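Outer surface protein (PDB 5IZT) is an outer surface protein of the Lyme disease spirochaete whose precise role is unsettled, and probably acts at the interface between bacterium and host. Local coordinates at residues 345-356 with 373-384. Sequence-based numbering, arbitrary orientation. Where two conformers were deposited one is given.
Sequences EWSRQADGLIAN and IKKRYLDNMQNA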
ATOM      1  N   GLU A 345      -4.525  -7.929  -1.018  1.00 18.92           N
ATOM      2  CA  GLU A 345      -5.543  -8.212  -0.006  1.00 23.44           C
ATOM      3  C   GLU A 345      -6.100  -6.935   0.620  1.00 24.68           C
ATOM      4  O   GLU A 345      -7.314  -6.841   0.865  1.00 17.17           O
ATOM      5  CB  GLU A 345      -4.985  -9.147   1.068  1.00 28.27           C
ATOM      6  CG  GLU A 345      -5.995  -9.565   2.129  1.00 35.07           C
ATOM      7  CD  GLU A 345      -7.219 -10.270   1.562  1.00 40.96           C
ATOM      8  OE1 GLU A 345      -7.147 -10.785   0.426  1.00 35.84           O
ATOM      9  OE2 GLU A 345      -8.253 -10.317   2.268  1.00 38.35           O
ATOM     10  N   TRP A 346      -5.239  -5.950   0.911  1.00 19.31           N
ATOM     11  CA  TRP A 346      -5.736  -4.667   1.410  1.00 20.71           C
ATOM     12  C   TRP A 346      -6.701  -4.045   0.414  1.00 26.38           C
ATOM     13  O   TRP A 346      -7.785  -3.578   0.781  1.00 18.63           O
ATOM     14  CB  TRP A 346      -4.575  -3.701   1.696  1.00 20.22           C
ATOM     15  CG  TRP A 346      -4.995  -2.492   2.474  1.00 17.77           C
ATOM     16  CD1 TRP A 346      -4.847  -2.292   3.815  1.00 13.97           C
ATOM     17  CD2 TRP A 346      -5.674  -1.327   1.970  1.00 17.95           C
ATOM     18  NE1 TRP A 346      -5.377  -1.070   4.176  1.00 16.70           N
ATOM     19  CE2 TRP A 346      -5.890  -0.465   3.061  1.00 17.16           C
ATOM     20  CE3 TRP A 346      -6.094  -0.921   0.694  1.00 18.24           C
ATOM     21  CZ2 TRP A 346      -6.529   0.770   2.926  1.00 16.57           C
ATOM     22  CZ3 TRP A 346      -6.729   0.310   0.560  1.00 16.73           C
ATOM     23  CH2 TRP A 346      -6.934   1.134   1.664  1.00 15.89           C
ATOM     24  N   SER A 347      -6.303  -4.024  -0.862  1.00 20.10           N
ATOM     25  CA  SER A 347      -7.138  -3.462  -1.916  1.00 20.14           C
ATOM     26  C   SER A 347      -8.458  -4.218  -2.033  1.00 22.28           C
ATOM     27  O   SER A 347      -9.508  -3.609  -2.271  1.00 18.75           O
ATOM     28  CB  SER A 347      -6.366  -3.495  -3.242  1.00 29.81           C
ATOM     29  OG  SER A 347      -6.909  -2.585  -4.184  1.00 37.65           O
ATOM     30  N   ARG A 348      -8.424  -5.544  -1.847  1.00 17.84           N
ATOM     31  CA  ARG A 348      -9.649  -6.336  -1.889  0.63 24.29           C
ATOM     32  C   ARG A 348     -10.602  -5.942  -0.766  1.00 22.29           C
ATOM     33  O   ARG A 348     -11.822  -5.874  -0.968  1.00 21.26           O
ATOM     34  CB  ARG A 348      -9.308  -7.827  -1.808  0.63 23.40           C
ATOM     35  CG  ARG A 348     -10.521  -8.744  -1.828  0.63 26.72           C
ATOM     36  CD  ARG A 348     -10.119 -10.222  -1.865  0.63 34.59           C
ATOM     37  NE  ARG A 348      -9.895 -10.768  -0.527  0.63 36.34           N
ATOM     38  CZ  ARG A 348     -10.809 -11.435   0.170  0.63 38.12           C
ATOM     39  NH1 ARG A 348     -12.016 -11.645  -0.344  0.63 46.03           N
ATOM     40  NH2 ARG A 348     -10.516 -11.897   1.378  0.63 37.79           N
ATOM     41  N   GLN A 349     -10.066  -5.686   0.429  1.00 17.05           N
ATOM     42  CA  GLN A 349     -10.910  -5.200   1.520  1.00 18.82           C
ATOM     43  C   GLN A 349     -11.483  -3.821   1.206  1.00 22.68           C
ATOM     44  O   GLN A 349     -12.661  -3.561   1.477  1.00 14.35           O
ATOM     45  CB  GLN A 349     -10.113  -5.162   2.825  1.00 19.64           C
ATOM     46  CG  GLN A 349      -9.535  -6.534   3.229  1.00 19.44           C
ATOM     47  CD  GLN A 349     -10.620  -7.523   3.625  1.00 30.45           C
ATOM     48  OE1 GLN A 349     -11.605  -7.151   4.260  1.00 25.69           O
ATOM     49  NE2 GLN A 349     -10.437  -8.790   3.266  1.00 26.66           N
ATOM     50  N   ALA A 350     -10.662  -2.914   0.662  1.00 20.45           N
ATOM     51  CA  ALA A 350     -11.176  -1.595   0.296  1.00 17.98           C
ATOM     52  C   ALA A 350     -12.267  -1.703  -0.760  1.00 21.41           C
ATOM     53  O   ALA A 350     -13.266  -0.976  -0.695  1.00 18.22           O
ATOM     54  CB  ALA A 350     -10.044  -0.684  -0.183  1.00 16.13           C
ATOM     55  N   ASP A 351     -12.090  -2.597  -1.741  1.00 16.67           N
ATOM     56  CA  ASP A 351     -13.112  -2.811  -2.766  1.00 22.41           C
ATOM     57  C   ASP A 351     -14.434  -3.257  -2.155  1.00 26.18           C
ATOM     58  O   ASP A 351     -15.508  -2.782  -2.553  1.00 22.55           O
ATOM     59  CB  ASP A 351     -12.642  -3.859  -3.768  1.00 25.54           C
ATOM     60  CG  ASP A 351     -11.683  -3.301  -4.790  1.00 35.52           C
ATOM     61  OD1 ASP A 351     -11.580  -2.064  -4.905  1.00 34.55           O
ATOM     62  OD2 ASP A 351     -11.014  -4.108  -5.461  1.00 34.74           O
ATOM     63  N   GLY A 352     -14.383  -4.200  -1.217  1.00 21.19           N
ATOM     64  CA  GLY A 352     -15.617  -4.654  -0.605  1.00 22.84           C
ATOM     65  C   GLY A 352     -16.250  -3.570   0.242  1.00 24.59           C
ATOM     66  O   GLY A 352     -17.473  -3.392   0.227  1.00 21.58           O
ATOM     67  N   LEU A 353     -15.422  -2.789   0.941  1.00 21.57           N
ATOM     68  CA  LEU A 353     -15.946  -1.691   1.751  1.00 27.24           C
ATOM     69  C   LEU A 353     -16.642  -0.652   0.874  1.00 28.69           C
ATOM     70  O   LEU A 353     -17.735  -0.174   1.203  1.00 26.58           O
ATOM     71  CB  LEU A 353     -14.799  -1.071   2.556  1.00 21.67           C
ATOM     72  CG  LEU A 353     -14.969   0.085   3.555  1.00 25.63           C
ATOM     73  CD1 LEU A 353     -13.890   0.021   4.596  1.00 31.07           C
ATOM     74  CD2 LEU A 353     -14.912   1.433   2.888  1.00 31.65           C
ATOM     75  N   ILE A 354     -16.021  -0.300  -0.255  1.00 18.93           N
ATOM     76  CA  ILE A 354     -16.641   0.622  -1.206  1.00 26.26           C
ATOM     77  C   ILE A 354     -17.948   0.050  -1.732  1.00 32.57           C
ATOM     78  O   ILE A 354     -18.990   0.717  -1.714  1.00 35.19           O
ATOM     79  CB  ILE A 354     -15.664   0.929  -2.361  1.00 23.45           C
ATOM     80  CG1 ILE A 354     -14.533   1.829  -1.863  1.00 21.17           C
ATOM     81  CG2 ILE A 354     -16.411   1.518  -3.574  1.00 32.81           C
ATOM     82  CD1 ILE A 354     -13.339   1.854  -2.792  1.00 29.88           C
ATOM     83  N   ALA A 355     -17.912  -1.196  -2.210  1.00 35.18           N
ATOM     84  CA  ALA A 355     -19.116  -1.817  -2.752  1.00 37.80           C
ATOM     85  C   ALA A 355     -20.223  -1.913  -1.713  1.00 43.78           C
ATOM     86  O   ALA A 355     -21.405  -1.790  -2.053  1.00 43.04           O
ATOM     87  CB  ALA A 355     -18.797  -3.204  -3.299  1.00 33.32           C
ATOM     88  N   ASN A 356     -19.869  -2.118  -0.445  1.00 40.81           N
ATOM     89  CA  ASN A 356     -20.902  -2.346   0.552  0.55 43.11           C
ATOM     90  C   ASN A 356     -21.440  -1.054   1.146  1.00 47.65           C
ATOM     91  O   ASN A 356     -22.659  -0.916   1.291  1.00 57.20           O
ATOM     92  CB  ASN A 356     -20.384  -3.273   1.652  0.55 43.86           C
ATOM     93  CG  ASN A 356     -20.493  -4.741   1.266  0.55 44.70           C
ATOM     94  OD1 ASN A 356     -19.532  -5.344   0.792  0.55 45.09           O
ATOM     95  ND2 ASN A 356     -21.676  -5.316   1.453  0.55 44.46           N
ATOM     96  N   ILE A 373     -17.755  -1.280   9.675  1.00 17.96           N
ATOM     97  CA  ILE A 373     -16.411  -1.316   9.101  1.00 16.49           C
ATOM     98  C   ILE A 373     -15.413  -1.862  10.106  1.00 16.26           C
ATOM     99  O   ILE A 373     -14.538  -2.672   9.771  1.00 16.73           O
ATOM    100  CB  ILE A 373     -16.027   0.102   8.625  1.00 19.12           C
ATOM    101  CG1 ILE A 373     -16.848   0.469   7.388  1.00 25.72           C
ATOM    102  CG2 ILE A 373     -14.513   0.204   8.376  1.00 20.42           C
ATOM    103  CD1 ILE A 373     -16.783   1.949   7.009  1.00 25.53           C
ATOM    104  N   LYS A 374     -15.528  -1.432  11.361  1.00 19.01           N
ATOM    105  CA  LYS A 374     -14.606  -1.902  12.381  1.00 21.55           C
ATOM    106  C   LYS A 374     -14.647  -3.422  12.512  1.00 29.38           C
ATOM    107  O   LYS A 374     -13.600  -4.066  12.622  1.00 31.54           O
ATOM    108  CB  LYS A 374     -14.941  -1.207  13.705  1.00 28.75           C
ATOM    109  CG  LYS A 374     -13.952  -1.409  14.825  1.00 31.15           C
ATOM    110  CD  LYS A 374     -14.114  -0.316  15.876  1.00 37.19           C
ATOM    111  CE  LYS A 374     -15.591  -0.008  16.112  1.00 42.78           C
ATOM    112  NZ  LYS A 374     -15.826   1.050  17.146  1.00 52.48           N
ATOM    113  N   LYS A 375     -15.842  -4.023  12.459  1.00 19.70           N
ATOM    114  CA  LYS A 375     -15.942  -5.468  12.647  1.00 19.30           C
ATOM    115  C   LYS A 375     -15.712  -6.272  11.363  1.00 22.57           C
ATOM    116  O   LYS A 375     -15.371  -7.458  11.450  1.00 22.31           O
ATOM    117  CB  LYS A 375     -17.301  -5.823  13.275  1.00 25.40           C
ATOM    118  CG  LYS A 375     -17.402  -5.323  14.745  1.00 26.27           C
ATOM    119  CD  LYS A 375     -18.746  -5.556  15.377  1.00 31.26           C
ATOM    120  CE  LYS A 375     -18.702  -5.315  16.904  1.00 27.14           C
ATOM    121  NZ  LYS A 375     -20.061  -5.330  17.502  1.00 25.27           N
ATOM    122  N   ARG A 376     -15.890  -5.682  10.181  1.00 18.34           N
ATOM    123  CA  ARG A 376     -15.757  -6.466   8.952  1.00 17.55           C
ATOM    124  C   ARG A 376     -14.408  -6.291   8.271  1.00 20.72           C
ATOM    125  O   ARG A 376     -13.843  -7.277   7.785  1.00 20.42           O
ATOM    126  CB  ARG A 376     -16.862  -6.134   7.939  1.00 17.98           C
ATOM    127  CG  ARG A 376     -16.801  -7.068   6.723  1.00 20.53           C
ATOM    128  CD  ARG A 376     -18.045  -7.081   5.863  1.00 24.57           C
ATOM    129  NE  ARG A 376     -17.869  -7.990   4.725  1.00 27.94           N
ATOM    130  CZ  ARG A 376     -18.768  -8.163   3.759  1.00 35.66           C
ATOM    131  NH1 ARG A 376     -19.916  -7.497   3.792  1.00 39.37           N
ATOM    132  NH2 ARG A 376     -18.526  -9.000   2.759  1.00 38.54           N
ATOM    133  N   TYR A 377     -13.869  -5.074   8.238  1.00 16.27           N
ATOM    134  CA  TYR A 377     -12.709  -4.797   7.402  1.00 17.92           C
ATOM    135  C   TYR A 377     -11.445  -4.401   8.160  1.00 20.84           C
ATOM    136  O   TYR A 377     -10.349  -4.642   7.648  1.00 17.70           O
ATOM    137  CB  TYR A 377     -13.027  -3.690   6.381  1.00 17.92           C
ATOM    138  CG  TYR A 377     -14.219  -4.007   5.512  1.00 14.52           C
ATOM    139  CD1 TYR A 377     -14.120  -4.896   4.447  1.00 18.81           C
ATOM    140  CD2 TYR A 377     -15.448  -3.371   5.732  1.00 17.62           C
ATOM    141  CE1 TYR A 377     -15.241  -5.184   3.635  1.00 19.35           C
ATOM    142  CE2 TYR A 377     -16.552  -3.648   4.938  1.00 21.80           C
ATOM    143  CZ  TYR A 377     -16.441  -4.542   3.893  1.00 19.21           C
ATOM    144  OH  TYR A 377     -17.546  -4.799   3.120  1.00 24.17           O
ATOM    145  N   LEU A 378     -11.545  -3.777   9.340  1.00 15.87           N
ATOM    146  CA  LEU A 378     -10.358  -3.132   9.912  1.00 16.55           C
ATOM    147  C   LEU A 378      -9.249  -4.139  10.204  1.00 17.32           C
ATOM    148  O   LEU A 378      -8.080  -3.908   9.874  1.00 14.40           O
ATOM    149  CB  LEU A 378     -10.738  -2.361  11.182  1.00 15.25           C
ATOM    150  CG  LEU A 378      -9.586  -1.686  11.933  1.00 20.36           C
ATOM    151  CD1 LEU A 378      -8.826  -0.668  11.049  1.00 16.85           C
ATOM    152  CD2 LEU A 378     -10.107  -1.033  13.214  1.00 24.56           C
ATOM    153  N   ASP A 379      -9.588  -5.255  10.850  1.00 16.31           N
ATOM    154  CA  ASP A 379      -8.562  -6.233  11.204  1.00 19.77           C
ATOM    155  C   ASP A 379      -7.912  -6.832   9.966  1.00 23.28           C
ATOM    156  O   ASP A 379      -6.694  -7.057   9.943  1.00 20.08           O
ATOM    157  CB  ASP A 379      -9.165  -7.327  12.088  1.00 24.58           C
ATOM    158  CG  ASP A 379      -9.472  -6.837  13.489  1.00 30.46           C
ATOM    159  OD1 ASP A 379      -8.554  -6.295  14.155  1.00 23.80           O
ATOM    160  OD2 ASP A 379     -10.650  -6.931  13.899  1.00 25.34           O
ATOM    161  N   ASN A 380      -8.707  -7.113   8.932  1.00 21.05           N
ATOM    162  CA  ASN A 380      -8.140  -7.637   7.692  1.00 20.55           C
ATOM    163  C   ASN A 380      -7.165  -6.644   7.069  1.00 20.79           C
ATOM    164  O   ASN A 380      -6.118  -7.036   6.536  1.00 16.69           O
ATOM    165  CB  ASN A 380      -9.253  -7.958   6.697  1.00 17.17           C
ATOM    166  CG  ASN A 380     -10.102  -9.141   7.102  1.00 23.10           C
ATOM    167  OD1 ASN A 380      -9.670 -10.050   7.822  1.00 25.41           O
ATOM    168  ND2 ASN A 380     -11.339  -9.137   6.625  1.00 25.58           N
ATOM    169  N   MET A 381      -7.500  -5.352   7.090  1.00 21.07           N
ATOM    170  CA  MET A 381      -6.597  -4.352   6.520  1.00 17.06           C
ATOM    171  C   MET A 381      -5.318  -4.210   7.338  1.00 14.28           C
ATOM    172  O   MET A 381      -4.218  -4.139   6.777  1.00 18.68           O
ATOM    173  CB  MET A 381      -7.316  -3.011   6.417  1.00 10.65           C
ATOM    174  CG  MET A 381      -8.418  -3.024   5.362  1.00 18.59           C
ATOM    175  SD  MET A 381      -9.440  -1.517   5.402  1.00 19.76           S
ATOM    176  CE  MET A 381      -9.868  -1.367   3.659  1.00 21.22           C
ATOM    177  N   GLN A 382      -5.440  -4.184   8.669  1.00 13.82           N
ATOM    178  CA  GLN A 382      -4.253  -4.101   9.515  1.00 15.39           C
ATOM    179  C   GLN A 382      -3.409  -5.368   9.432  1.00 19.25           C
ATOM    180  O   GLN A 382      -2.168  -5.293   9.452  1.00 19.76           O
ATOM    181  CB  GLN A 382      -4.671  -3.794  10.956  1.00 18.18           C
ATOM    182  CG  GLN A 382      -5.167  -2.340  11.130  1.00 17.53           C
ATOM    183  CD  GLN A 382      -5.625  -2.029  12.544  1.00 20.63           C
ATOM    184  OE1 GLN A 382      -6.234  -2.870  13.214  1.00 21.49           O
ATOM    185  NE2 GLN A 382      -5.321  -0.815  13.015  1.00 21.23           N
ATOM    186  N   ASN A 383      -4.047  -6.532   9.277  1.00 15.44           N
ATOM    187  CA  ASN A 383      -3.284  -7.775   9.149  1.00 20.23           C
ATOM    188  C   ASN A 383      -2.534  -7.814   7.821  1.00 22.97           C
ATOM    189  O   ASN A 383      -1.395  -8.304   7.748  1.00 21.62           O
ATOM    190  CB  ASN A 383      -4.229  -8.981   9.283  1.00 25.15           C
ATOM    191  CG  ASN A 383      -4.705  -9.192  10.724  1.00 31.30           C
ATOM    192  OD1 ASN A 383      -4.058  -8.740  11.665  1.00 30.32           O
ATOM    193  ND2 ASN A 383      -5.829  -9.890  10.897  1.00 34.65           N
ATOM    194  N   ALA A 384      -3.146  -7.278   6.760  1.00 16.02           N
ATOM    195  CA  ALA A 384      -2.437  -7.193   5.484  1.00 18.21           C
ATOM    196  C   ALA A 384      -1.238  -6.252   5.578  1.00 23.75           C
ATOM    197  O   ALA A 384      -0.151  -6.580   5.071  1.00 20.24           O
ATOM    198  CB  ALA A 384      -3.387  -6.748   4.372  1.00 18.08           C
TER
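Tyr377 lays one face of its ring against Leu353, whose CB stands 3.9 Å from the ring centroid and only 9° off the normal, a CH-pi contact. The opposite face carries CG of Arg376, so the phenol is sandwiched between aliphatic groups. With CG beside the backbone N (chi1 -56°), the ring reaches across as a knob among Gln349, Gly352, Leu353 and Asn356. Glycine suits position 352: having no side chain, it lets its backbone come close to the Tyr377 ring and hydroxyl, and the phenol oxygen OH lies 3.2 Å from Gly352 O.

One turn away, Met381 fills the next hole, between Trp346, Gln349, Ala350 and Leu353. Its CG lies over the five-membered ring of Trp346, 4.1 Å from the centroid, while SD makes an oblique Met-aromatic contact. A bend at chi3 carries CE to the backbone of Ala350, 3.5 Å from Ala350 N, where a small side chain admits it. Trp346 sends its NE1 to Ser289 of helix 280-316, so the buried indole N-H has a partner. At one end Ala384 is small enough to sit by the Trp346 backbone; at the other, CD1 of Leu353 meets CG2 of Ile373 at 3.8 Å.

The buried Gln349 brings its amide to the side of this core, where Asn380 and Glu345 satisfy it. Asn380 ND2 donates to Gln349 OE1 (3.1 Å) from above the carbonyl plane, with the two amide planes 63° apart. Gln349 NE2 in turn binds Glu345 OE2.

Consecutive helices 322-359 and 366-395 thus form an antiparallel hairpin within an all-helical bundle of the Bbcrasp-1 family, the axes of 345-356 and 373-384 approaching to 8.8 Å. The chemistry implies an interface packed mainly by apolar and aromatic groups, with the Gln349 amide held at both its oxygen and its nitrogen, which probably limits its rotation.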